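Local coordinates for ectonucleotide pyrophosphatase/phosphodiesterase family member 5 (Mus musculus, PDB 5VEN), which is a zinc-binding ectoenzyme of the nucleotide pyrophosphatase/phosphodiesterase family that probably hydrolyses phosphodiester bonds, with restricted activity toward nucleotides, at residues A[16-21]-A[220-225]; A[65-70]-A[104-109]; A[139-144]-A[157-162]. One frame throughout, in Å; residues are numbered along the deposited sequence.

Interaction 1. Residues A[16-21]-A[220-225]; sequences VLVVSF and IVTSDH. With ZN (zinc ion), chain L.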
loop_
_atom_site.group_PDB
_atom_site.type_symbol
_atom_site.label_atom_id
_atom_site.label_comp_id
_atom_site.label_asym_id
_atom_site.label_seq_id
_atom_site.Cartn_x
_atom_site.Cartn_y
_atom_site.Cartn_z
ATOM N N VAL A 16 -17.085 -0.070 8.029
ATOM C CA VAL A 16 -16.099 0.487 7.101
ATOM C C VAL A 16 -15.660 -0.608 6.140
ATOM O O VAL A 16 -15.348 -1.721 6.572
ATOM C CB VAL A 16 -14.870 1.041 7.836
ATOM C CG1 VAL A 16 -13.856 1.525 6.818
ATOM C CG2 VAL A 16 -15.246 2.137 8.803
ATOM N N LEU A 17 -15.603 -0.281 4.842
ATOM C CA LEU A 17 -14.993 -1.116 3.815
ATOM C C LEU A 17 -13.860 -0.326 3.165
ATOM O O LEU A 17 -14.117 0.735 2.577
ATOM C CB LEU A 17 -16.019 -1.506 2.761
ATOM C CG LEU A 17 -15.467 -2.203 1.526
ATOM C CD1 LEU A 17 -14.672 -3.461 1.847
ATOM C CD2 LEU A 17 -16.576 -2.519 0.542
ATOM N N VAL A 18 -12.632 -0.831 3.288
ATOM C CA VAL A 18 -11.452 -0.228 2.665
ATOM C C VAL A 18 -11.135 -1.029 1.409
ATOM O O VAL A 18 -10.939 -2.250 1.465
ATOM C CB VAL A 18 -10.249 -0.189 3.624
ATOM C CG1 VAL A 18 -9.081 0.506 2.942
ATOM C CG2 VAL A 18 -10.614 0.501 4.969
ATOM N N VAL A 19 -11.083 -0.330 0.278
ATOM C CA VAL A 19 -10.779 -0.916 -1.008
ATOM C C VAL A 19 -9.438 -0.362 -1.473
ATOM O O VAL A 19 -9.249 0.860 -1.512
ATOM C CB VAL A 19 -11.857 -0.602 -2.053
ATOM C CG1 VAL A 19 -11.487 -1.303 -3.347
ATOM C CG2 VAL A 19 -13.219 -1.035 -1.607
ATOM N N SER A 20 -8.524 -1.238 -1.845
ATOM C CA SER A 20 -7.252 -0.829 -2.429
ATOM C C SER A 20 -7.159 -1.386 -3.845
ATOM O O SER A 20 -7.185 -2.615 -4.039
ATOM C CB SER A 20 -6.076 -1.294 -1.599
ATOM O OG SER A 20 -4.879 -0.967 -2.281
ATOM N N PHE A 21 -7.104 -0.478 -4.823
ATOM C CA PHE A 21 -6.723 -0.825 -6.188
ATOM C C PHE A 21 -5.235 -0.564 -6.284
ATOM O O PHE A 21 -4.817 0.595 -6.217
ATOM C CB PHE A 21 -7.500 0.006 -7.202
ATOM C CG PHE A 21 -8.960 -0.301 -7.252
ATOM C CD1 PHE A 21 -9.425 -1.495 -7.813
ATOM C CD2 PHE A 21 -9.888 0.598 -6.750
ATOM C CE1 PHE A 21 -10.793 -1.761 -7.859
ATOM C CE2 PHE A 21 -11.241 0.323 -6.821
ATOM C CZ PHE A 21 -11.686 -0.848 -7.328
ATOM N N ILE A 220 -14.197 3.426 1.689
ATOM C CA ILE A 220 -12.949 4.163 1.496
ATOM C C ILE A 220 -12.229 3.500 0.345
ATOM O O ILE A 220 -11.935 2.299 0.406
ATOM C CB ILE A 220 -12.088 4.162 2.768
ATOM C CG1 ILE A 220 -12.861 4.881 3.876
ATOM C CG2 ILE A 220 -10.680 4.803 2.497
ATOM C CD1 ILE A 220 -12.262 4.752 5.241
ATOM N N VAL A 221 -11.928 4.275 -0.701
ATOM C CA VAL A 221 -11.261 3.753 -1.886
ATOM C C VAL A 221 -9.900 4.427 -1.986
ATOM O O VAL A 221 -9.817 5.670 -2.067
ATOM C CB VAL A 221 -12.078 3.995 -3.156
ATOM C CG1 VAL A 221 -11.342 3.415 -4.362
ATOM C CG2 VAL A 221 -13.497 3.427 -3.038
ATOM N N THR A 222 -8.834 3.640 -1.941
ATOM C CA THR A 222 -7.504 4.224 -1.958
ATOM C C THR A 222 -6.548 3.256 -2.642
ATOM O O THR A 222 -6.971 2.353 -3.379
ATOM C CB THR A 222 -7.101 4.619 -0.524
ATOM O OG1 THR A 222 -5.897 5.391 -0.534
ATOM C CG2 THR A 222 -6.948 3.396 0.395
ATOM N N SER A 223 -5.249 3.446 -2.398
ATOM C CA SER A 223 -4.224 2.621 -3.008
ATOM C C SER A 223 -2.990 2.747 -2.146
ATOM O O SER A 223 -2.967 3.515 -1.180
ATOM C CB SER A 223 -3.996 3.036 -4.470
ATOM O OG SER A 223 -3.069 2.185 -5.118
ATOM N N ASP A 224 -1.960 2.007 -2.518
ATOM C CA ASP A 224 -0.701 1.958 -1.806
ATOM C C ASP A 224 0.373 2.893 -2.351
ATOM O O ASP A 224 1.215 3.376 -1.586
ATOM C CB ASP A 224 -0.182 0.518 -1.798
ATOM C CG ASP A 224 -0.123 -0.168 -3.159
ATOM O OD1 ASP A 224 -0.707 0.318 -4.169
ATOM O OD2 ASP A 224 0.544 -1.246 -3.221
ATOM N N HIS A 225 0.310 3.213 -3.642
ATOM C CA HIS A 225 1.349 4.017 -4.291
ATOM C C HIS A 225 0.886 4.257 -5.729
ATOM O O HIS A 225 -0.107 3.671 -6.210
ATOM C CB HIS A 225 2.704 3.308 -4.320
ATOM C CG HIS A 225 2.601 1.944 -4.919
ATOM N ND1 HIS A 225 2.370 1.724 -6.267
ATOM C CD2 HIS A 225 2.570 0.726 -4.324
ATOM C CE1 HIS A 225 2.183 0.429 -6.469
ATOM N NE2 HIS A 225 2.280 -0.203 -5.301
HETATM ZN ZN ZN L . 1.320 -1.956 -4.869
HETATM O O HOH W 1 2.668 -3.264 -6.612
#

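Interaction 2. Residues A[65-70]-A[104-109]; sequences LVTGLF and EEATPI. With NAG (2-acetamido-2-deoxy-beta-D-glucopyranose), chain E.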
loop_
_atom_site.group_PDB
_atom_site.type_symbol
_atom_site.label_atom_id
_atom_site.label_comp_id
_atom_site.label_asym_id
_atom_site.label_seq_id
_atom_site.Cartn_x
_atom_site.Cartn_y
_atom_site.Cartn_z
ATOM N N LEU A 65 -1.334 1.286 6.202
ATOM C CA LEU A 65 -2.746 1.624 6.226
ATOM C C LEU A 65 -3.480 0.986 7.408
ATOM O O LEU A 65 -4.443 1.571 7.911
ATOM C CB LEU A 65 -3.413 1.223 4.915
ATOM C CG LEU A 65 -3.009 2.036 3.677
ATOM C CD1 LEU A 65 -3.836 1.590 2.505
ATOM C CD2 LEU A 65 -3.125 3.534 3.876
ATOM N N VAL A 66 -3.046 -0.191 7.851
ATOM C CA VAL A 66 -3.728 -0.927 8.940
ATOM C C VAL A 66 -3.004 -0.850 10.278
ATOM O O VAL A 66 -3.474 -1.470 11.259
ATOM C CB VAL A 66 -3.994 -2.381 8.532
ATOM C CG1 VAL A 66 -4.954 -2.385 7.319
ATOM C CG2 VAL A 66 -2.711 -3.152 8.230
ATOM N N THR A 67 -1.912 -0.079 10.379
ATOM C CA THR A 67 -1.211 0.159 11.645
ATOM C C THR A 67 -0.994 1.634 11.991
ATOM O O THR A 67 -0.742 1.940 13.171
ATOM C CB THR A 67 0.171 -0.507 11.658
ATOM O OG1 THR A 67 1.011 0.135 10.681
ATOM C CG2 THR A 67 0.109 -1.989 11.398
ATOM N N GLY A 68 -1.033 2.555 11.018
ATOM C CA GLY A 68 -0.739 3.942 11.274
ATOM C C GLY A 68 0.717 4.233 11.519
ATOM O O GLY A 68 1.039 5.323 11.997
ATOM N N LEU A 69 1.610 3.294 11.214
ATOM C CA LEU A 69 3.025 3.418 11.495
ATOM C C LEU A 69 3.854 3.623 10.227
ATOM O O LEU A 69 3.540 3.085 9.156
ATOM C CB LEU A 69 3.552 2.177 12.207
ATOM C CG LEU A 69 2.986 1.944 13.622
ATOM C CD1 LEU A 69 3.253 0.498 14.054
ATOM C CD2 LEU A 69 3.548 2.946 14.668
ATOM N N PHE A 70 4.966 4.334 10.403
ATOM C CA PHE A 70 6.048 4.319 9.434
ATOM C C PHE A 70 6.694 2.942 9.387
ATOM O O PHE A 70 6.570 2.113 10.305
ATOM C CB PHE A 70 7.090 5.387 9.767
ATOM C CG PHE A 70 6.555 6.788 9.659
ATOM C CD1 PHE A 70 6.095 7.269 8.454
ATOM C CD2 PHE A 70 6.502 7.603 10.759
ATOM C CE1 PHE A 70 5.594 8.563 8.349
ATOM C CE2 PHE A 70 6.015 8.898 10.665
ATOM C CZ PHE A 70 5.553 9.370 9.459
ATOM N N GLU A 104 5.221 -9.072 13.205
ATOM C CA GLU A 104 4.794 -8.957 14.583
ATOM C C GLU A 104 5.418 -7.775 15.328
ATOM O O GLU A 104 5.215 -7.654 16.539
ATOM C CB GLU A 104 5.074 -10.282 15.299
ATOM C CG GLU A 104 3.948 -11.256 14.972
ATOM C CD GLU A 104 4.161 -12.704 15.415
ATOM O OE1 GLU A 104 5.295 -13.126 15.706
ATOM O OE2 GLU A 104 3.166 -13.432 15.465
ATOM N N GLU A 105 6.156 -6.896 14.646
ATOM C CA GLU A 105 6.572 -5.650 15.283
ATOM C C GLU A 105 5.420 -4.663 15.408
ATOM O O GLU A 105 5.588 -3.611 16.027
ATOM C CB GLU A 105 7.751 -5.035 14.512
ATOM C CG GLU A 105 8.916 -5.999 14.504
ATOM C CD GLU A 105 10.139 -5.552 13.733
ATOM O OE1 GLU A 105 11.084 -6.365 13.685
ATOM O OE2 GLU A 105 10.178 -4.436 13.181
ATOM N N ALA A 106 4.266 -4.963 14.815
ATOM C CA ALA A 106 3.077 -4.142 14.960
ATOM C C ALA A 106 1.862 -5.062 15.047
ATOM O O ALA A 106 1.970 -6.289 14.980
ATOM C CB ALA A 106 2.945 -3.146 13.789
ATOM N N THR A 107 0.691 -4.454 15.169
ATOM C CA THR A 107 -0.568 -5.177 15.273
ATOM C C THR A 107 -1.564 -4.552 14.305
ATOM O O THR A 107 -1.968 -3.392 14.518
ATOM C CB THR A 107 -1.107 -5.130 16.704
ATOM O OG1 THR A 107 -0.199 -5.799 17.576
ATOM C CG2 THR A 107 -2.398 -5.815 16.796
ATOM N N PRO A 108 -2.009 -5.274 13.273
ATOM C CA PRO A 108 -2.969 -4.696 12.321
ATOM C C PRO A 108 -4.338 -4.498 12.949
ATOM O O PRO A 108 -4.733 -5.193 13.897
ATOM C CB PRO A 108 -3.015 -5.732 11.186
ATOM C CG PRO A 108 -2.626 -7.025 11.880
ATOM C CD PRO A 108 -1.580 -6.620 12.866
ATOM N N ILE A 109 -5.071 -3.546 12.383
ATOM C CA ILE A 109 -6.310 -3.071 12.974
ATOM C C ILE A 109 -7.356 -4.186 13.088
ATOM O O ILE A 109 -8.221 -4.129 13.966
ATOM C CB ILE A 109 -6.848 -1.857 12.191
ATOM C CG1 ILE A 109 -8.005 -1.208 12.961
ATOM C CG2 ILE A 109 -7.267 -2.246 10.796
ATOM C CD1 ILE A 109 -8.501 0.108 12.421
HETATM C C1 NAG E . 5.911 6.513 15.295
HETATM C C2 NAG E . 7.042 7.306 15.944
HETATM C C3 NAG E . 7.861 6.383 16.835
HETATM C C4 NAG E . 6.974 5.619 17.819
HETATM C C5 NAG E . 5.769 4.984 17.132
HETATM C C6 NAG E . 4.747 4.446 18.108
HETATM C C7 NAG E . 7.973 9.242 14.733
HETATM C C8 NAG E . 8.912 9.678 13.657
HETATM N N2 NAG E . 7.891 7.924 14.935
HETATM O O3 NAG E . 8.814 7.160 17.538
HETATM O O4 NAG E . 7.707 4.527 18.366
HETATM O O5 NAG E . 5.086 5.939 16.315
HETATM O O6 NAG E . 4.366 5.434 19.063
HETATM O O7 NAG E . 7.334 10.049 15.407
#

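Interaction 3. Residues A[139-144]-A[157-162]; sequences YYLPYN and IEWFTA. With NAG (2-acetamido-2-deoxy-beta-D-glucopyranose), chain O.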
loop_
_atom_site.group_PDB
_atom_site.type_symbol
_atom_site.label_atom_id
_atom_site.label_comp_id
_atom_site.label_asym_id
_atom_site.label_seq_id
_atom_site.Cartn_x
_atom_site.Cartn_y
_atom_site.Cartn_z
ATOM N N TYR A 139 -12.776 -13.475 9.029
ATOM C CA TYR A 139 -12.940 -14.110 7.743
ATOM C C TYR A 139 -11.828 -13.629 6.815
ATOM O O TYR A 139 -11.568 -12.422 6.729
ATOM C CB TYR A 139 -14.289 -13.757 7.120
ATOM C CG TYR A 139 -15.541 -13.975 7.963
ATOM C CD1 TYR A 139 -16.188 -15.202 7.990
ATOM C CD2 TYR A 139 -16.085 -12.952 8.700
ATOM C CE1 TYR A 139 -17.364 -15.389 8.755
ATOM C CE2 TYR A 139 -17.263 -13.117 9.476
ATOM C CZ TYR A 139 -17.898 -14.341 9.484
ATOM O OH TYR A 139 -19.068 -14.536 10.236
ATOM N N TYR A 140 -11.208 -14.553 6.091
ATOM C CA TYR A 140 -10.253 -14.126 5.072
ATOM C C TYR A 140 -10.175 -15.171 3.966
ATOM O O TYR A 140 -10.577 -16.335 4.131
ATOM C CB TYR A 140 -8.873 -13.871 5.688
ATOM C CG TYR A 140 -8.193 -15.118 6.163
ATOM C CD1 TYR A 140 -7.338 -15.807 5.333
ATOM C CD2 TYR A 140 -8.474 -15.663 7.423
ATOM C CE1 TYR A 140 -6.721 -16.957 5.743
ATOM C CE2 TYR A 140 -7.861 -16.810 7.837
ATOM C CZ TYR A 140 -6.984 -17.461 6.987
ATOM O OH TYR A 140 -6.372 -18.630 7.364
ATOM N N LEU A 141 -9.640 -14.735 2.832
ATOM C CA LEU A 141 -9.335 -15.609 1.704
ATOM C C LEU A 141 -7.839 -15.886 1.632
ATOM O O LEU A 141 -7.030 -14.951 1.721
ATOM C CB LEU A 141 -9.789 -14.990 0.388
ATOM C CG LEU A 141 -11.242 -14.507 0.327
ATOM C CD1 LEU A 141 -11.500 -13.983 -1.047
ATOM C CD2 LEU A 141 -12.270 -15.610 0.677
ATOM N N PRO A 142 -7.409 -17.128 1.446
ATOM C CA PRO A 142 -5.995 -17.354 1.112
ATOM C C PRO A 142 -5.660 -16.578 -0.149
ATOM O O PRO A 142 -6.447 -16.554 -1.103
ATOM C CB PRO A 142 -5.916 -18.870 0.890
ATOM C CG PRO A 142 -7.178 -19.447 1.501
ATOM C CD PRO A 142 -8.214 -18.367 1.378
ATOM N N TYR A 143 -4.504 -15.913 -0.156
ATOM C CA TYR A 143 -4.194 -15.056 -1.287
ATOM C C TYR A 143 -4.105 -15.864 -2.575
ATOM O O TYR A 143 -3.383 -16.867 -2.668
ATOM C CB TYR A 143 -2.899 -14.261 -1.066
ATOM C CG TYR A 143 -2.714 -13.330 -2.248
ATOM C CD1 TYR A 143 -1.858 -13.650 -3.285
ATOM C CD2 TYR A 143 -3.507 -12.205 -2.373
ATOM C CE1 TYR A 143 -1.731 -12.801 -4.399
ATOM C CE2 TYR A 143 -3.397 -11.352 -3.458
ATOM C CZ TYR A 143 -2.513 -11.668 -4.486
ATOM O OH TYR A 143 -2.387 -10.877 -5.601
ATOM N N ASN A 144 -4.824 -15.396 -3.585
ATOM C CA ASN A 144 -4.802 -16.013 -4.896
ATOM C C ASN A 144 -5.197 -14.947 -5.924
ATOM O O ASN A 144 -6.364 -14.531 -6.015
ATOM C CB ASN A 144 -5.724 -17.232 -4.913
ATOM C CG ASN A 144 -5.709 -17.937 -6.219
ATOM O OD1 ASN A 144 -5.257 -17.405 -7.223
ATOM N ND2 ASN A 144 -6.210 -19.150 -6.222
ATOM N N ILE A 157 -19.509 -8.835 0.540
ATOM C CA ILE A 157 -20.917 -8.577 0.794
ATOM C C ILE A 157 -21.531 -9.718 1.623
ATOM O O ILE A 157 -22.343 -9.466 2.524
ATOM C CB ILE A 157 -21.642 -8.347 -0.535
ATOM C CG1 ILE A 157 -21.157 -6.997 -1.084
ATOM C CG2 ILE A 157 -23.196 -8.415 -0.348
ATOM C CD1 ILE A 157 -21.903 -6.472 -2.129
ATOM N N GLU A 158 -21.134 -10.971 1.357
ATOM C CA GLU A 158 -21.591 -12.081 2.211
ATOM C C GLU A 158 -21.236 -11.797 3.664
ATOM O O GLU A 158 -22.070 -11.943 4.566
ATOM C CB GLU A 158 -20.985 -13.431 1.752
ATOM C CG GLU A 158 -21.410 -14.699 2.609
ATOM C CD GLU A 158 -20.639 -16.003 2.265
ATOM O OE1 GLU A 158 -19.721 -15.936 1.423
ATOM O OE2 GLU A 158 -20.954 -17.095 2.827
ATOM N N TRP A 159 -20.010 -11.324 3.909
ATOM C CA TRP A 159 -19.555 -11.140 5.282
ATOM C C TRP A 159 -20.240 -9.962 5.951
ATOM O O TRP A 159 -20.542 -10.016 7.155
ATOM C CB TRP A 159 -18.037 -10.949 5.304
ATOM C CG TRP A 159 -17.286 -12.172 4.852
ATOM C CD1 TRP A 159 -17.700 -13.492 4.928
ATOM C CD2 TRP A 159 -16.010 -12.193 4.230
ATOM N NE1 TRP A 159 -16.739 -14.320 4.386
ATOM C CE2 TRP A 159 -15.689 -13.548 3.963
ATOM C CE3 TRP A 159 -15.099 -11.199 3.869
ATOM C CZ2 TRP A 159 -14.492 -13.926 3.354
ATOM C CZ3 TRP A 159 -13.902 -11.576 3.274
ATOM C CH2 TRP A 159 -13.609 -12.932 3.021
ATOM N N PHE A 160 -20.492 -8.887 5.206
ATOM C CA PHE A 160 -21.191 -7.746 5.792
ATOM C C PHE A 160 -22.655 -8.063 6.082
ATOM O O PHE A 160 -23.281 -7.328 6.839
ATOM C CB PHE A 160 -21.165 -6.521 4.892
ATOM C CG PHE A 160 -19.965 -5.636 5.100
ATOM C CD1 PHE A 160 -19.804 -4.918 6.275
ATOM C CD2 PHE A 160 -19.014 -5.520 4.119
ATOM C CE1 PHE A 160 -18.725 -4.101 6.471
ATOM C CE2 PHE A 160 -17.926 -4.685 4.288
ATOM C CZ PHE A 160 -17.760 -3.976 5.459
ATOM N N THR A 161 -23.201 -9.111 5.470
ATOM C CA THR A 161 -24.616 -9.465 5.609
ATOM C C THR A 161 -24.799 -10.857 6.214
ATOM O O THR A 161 -25.881 -11.463 6.062
ATOM C CB THR A 161 -25.347 -9.392 4.271
ATOM O OG1 THR A 161 -24.830 -10.361 3.354
ATOM C CG2 THR A 161 -25.268 -8.003 3.669
ATOM N N ALA A 162 -23.777 -11.367 6.914
ATOM C CA ALA A 162 -23.840 -12.707 7.461
ATOM C C ALA A 162 -24.684 -12.706 8.728
ATOM O O ALA A 162 -24.988 -11.648 9.299
ATOM C CB ALA A 162 -22.425 -13.230 7.778
HETATM C C1 NAG O . -6.292 -19.922 -7.433
HETATM C C2 NAG O . -6.006 -21.357 -7.114
HETATM C C3 NAG O . -5.978 -22.175 -8.393
HETATM C C4 NAG O . -7.310 -22.024 -9.126
HETATM C C5 NAG O . -7.675 -20.551 -9.320
HETATM C C6 NAG O . -9.065 -20.332 -9.887
HETATM C C7 NAG O . -3.608 -20.938 -6.650
HETATM C C8 NAG O . -2.496 -21.158 -5.666
HETATM N N2 NAG O . -4.779 -21.504 -6.339
HETATM O O3 NAG O . -5.764 -23.530 -8.036
HETATM O O4 NAG O . -7.214 -22.584 -10.429
HETATM O O5 NAG O . -7.589 -19.822 -8.079
HETATM O O6 NAG O . -10.078 -20.910 -9.076
HETATM O O7 NAG O . -3.449 -20.283 -7.677
#

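Interaction 1. Residues A[16-21]-A[220-225]
Phe21 brings the CE2 side of its ring against CG1 of Val221, 4.0 Å from CE2 and near the ring plane, while CG1 of Val19 in its own strand lies over one ring face, toward its rim. Behind them the backbones run parallel: Ile220 N donates to Leu17 O, Val19 N to Ile220 O (2.8 Å) and Thr222 N to Val19 O, all nearly straight, and Phe21 N reaches Thr222 O at a more bent 149°. On the face that carries Val18 and Ser20, CD1 of Ile220 extends to CG1 of Val16, 3.9 Å away, and Leu363 of helix 359-366 covers both residues. These are central strands of the mixed sheet of the alkaline phosphatase-like fold, whose C-terminal strand ends deliver metal ligands. Just beyond the sheet, Ser223 turns OG anti to its own N (chi1 -176°), which carries the hydroxyl to Phe21 O (2.6 Å), tilted 25° from the carbonyl plane; OG also bonds Phe24 N. Asp224 OD2 and His225 NE2 (2.0 Å) then bind zinc, with Asp22 and Thr58 completing the protein ligands. The other carboxylate oxygen, Asp224 OD1, takes the N-H of Gly23, which, with the zinc on OD2, holds the carboxylate's rotation.

Interaction 2. Residues A[65-70]-A[104-109]
Val66 O, near the end of helix 58-67, takes the backbone N-H of Ile109 at 2.9 Å, a weak bond bent to 127° at the hydrogen. The same oxygen also receives a CA-H contact from Pro108, whose CA lies 3.4 Å away, so two consecutive residues of the loop 104-109 close on one carbonyl. With CG1 of Val66 anti to the carbonyl carbon (chi1 -63°), CG2 falls between backbone N and carbonyl carbon and meets CB of the Pro108 ring at 3.9 Å, while Val66 CB faces the CG2 branch of Ile109. The far end of Ile109 leads away from this segment; its side chain packs on Leu363 of helix 359-366 and Phe170 of strand 168-173.

Here one helix stops and another starts: Gly68 leaves helical geometry with a positive phi of 73°, and Pro108 sits at the N-cap position of helix 109-115. Thr67 shapes the exit with an ST turn, its OG1 accepting the N-H of Leu69 at 3.3 Å while also bonded to Tyr63 O one turn back. With OG1 committed to its own chain, the methyl CG2 is the part of Thr67 that meets the loop, 3.9 Å from Ala106 CB. Ala106 CB also meets CD1 of Leu69, at 3.7 Å, and His74 of helix 71-74 packs against all three residues. The other branch of Leu69, CD2, turns to a sugar instead and comes 3.7 Å from ring oxygen O5 of the N-acetylglucosamine, part of a glycan carried by the protein itself. The carbonyl of the same alanine that meets Leu69, Ala106 O, accepts a hydrogen bond from the ring nitrogen NE2 of His133.

Interaction 3. Residues A[139-144]-A[157-162]
Tyr139 lays its ring over the five-membered ring of Trp159 as an offset stack, the planes only 15° apart and the centroids separated by 4.4 Å. Its CB comes down over the same pyrrole portion of the indole, 3.6 Å from the five-membered ring centroid and 17° off the ring normal, a CH-pi contact. With CG anti to the carbonyl carbon (chi1 -52°), the phenol continues past the indole toward its CD1 corner, and its OH goes on to bond Asp164 O. This is the close-fitting part, where ring and CB both lie over the indole face. The indole N-H at Trp159 NE1 is bonded to a tetraethylene glycol, probably from the crystallisation liquor. Beyond the stack the contact thins out at partly exposed residues. Leu141 touches the six-membered end of the indole at its edge, CD2 lying 3.8 Å from CH2, and at the other end Ala162 CB approaches Tyr139 OH no nearer than 4.4 Å. Farther along the strand's exit, Asn144 ND2 is joined covalently to C1 of an N-acetylglucosamine. Tyr139 belongs to an outermost strand, 139-140, paired through its backbone with strand 120-123, and Trp159 to helix 149-160, so the stack fastens a flanking helix across the edge of the central sheet of an alpha/beta fold of the alkaline phosphatase type.

Interactions 1 and 2 are buried, whereas interaction 3 is a surface contact; both later ones are nested within the long loop that interaction 1 closes. Interactions 1 and 3 reach the same sheet, one between central strands and the other at its edge; Phe160, on the helix segment of interaction 3 but outside its stack, packs CZ 3.5 Å from Val16 O. Leu65, in segment 65-70 though not in its contact with the loop, sets CD1 4.2 Å from Thr222 CG2 of interaction 1. Interactions 2 and 3 do not touch. The chemistry changes with place: repeated backbone bonds and zinc ligation at the centre, aliphatic packing with one weak bond between the end of one helix and the loop before another, and aromatic stacking outside.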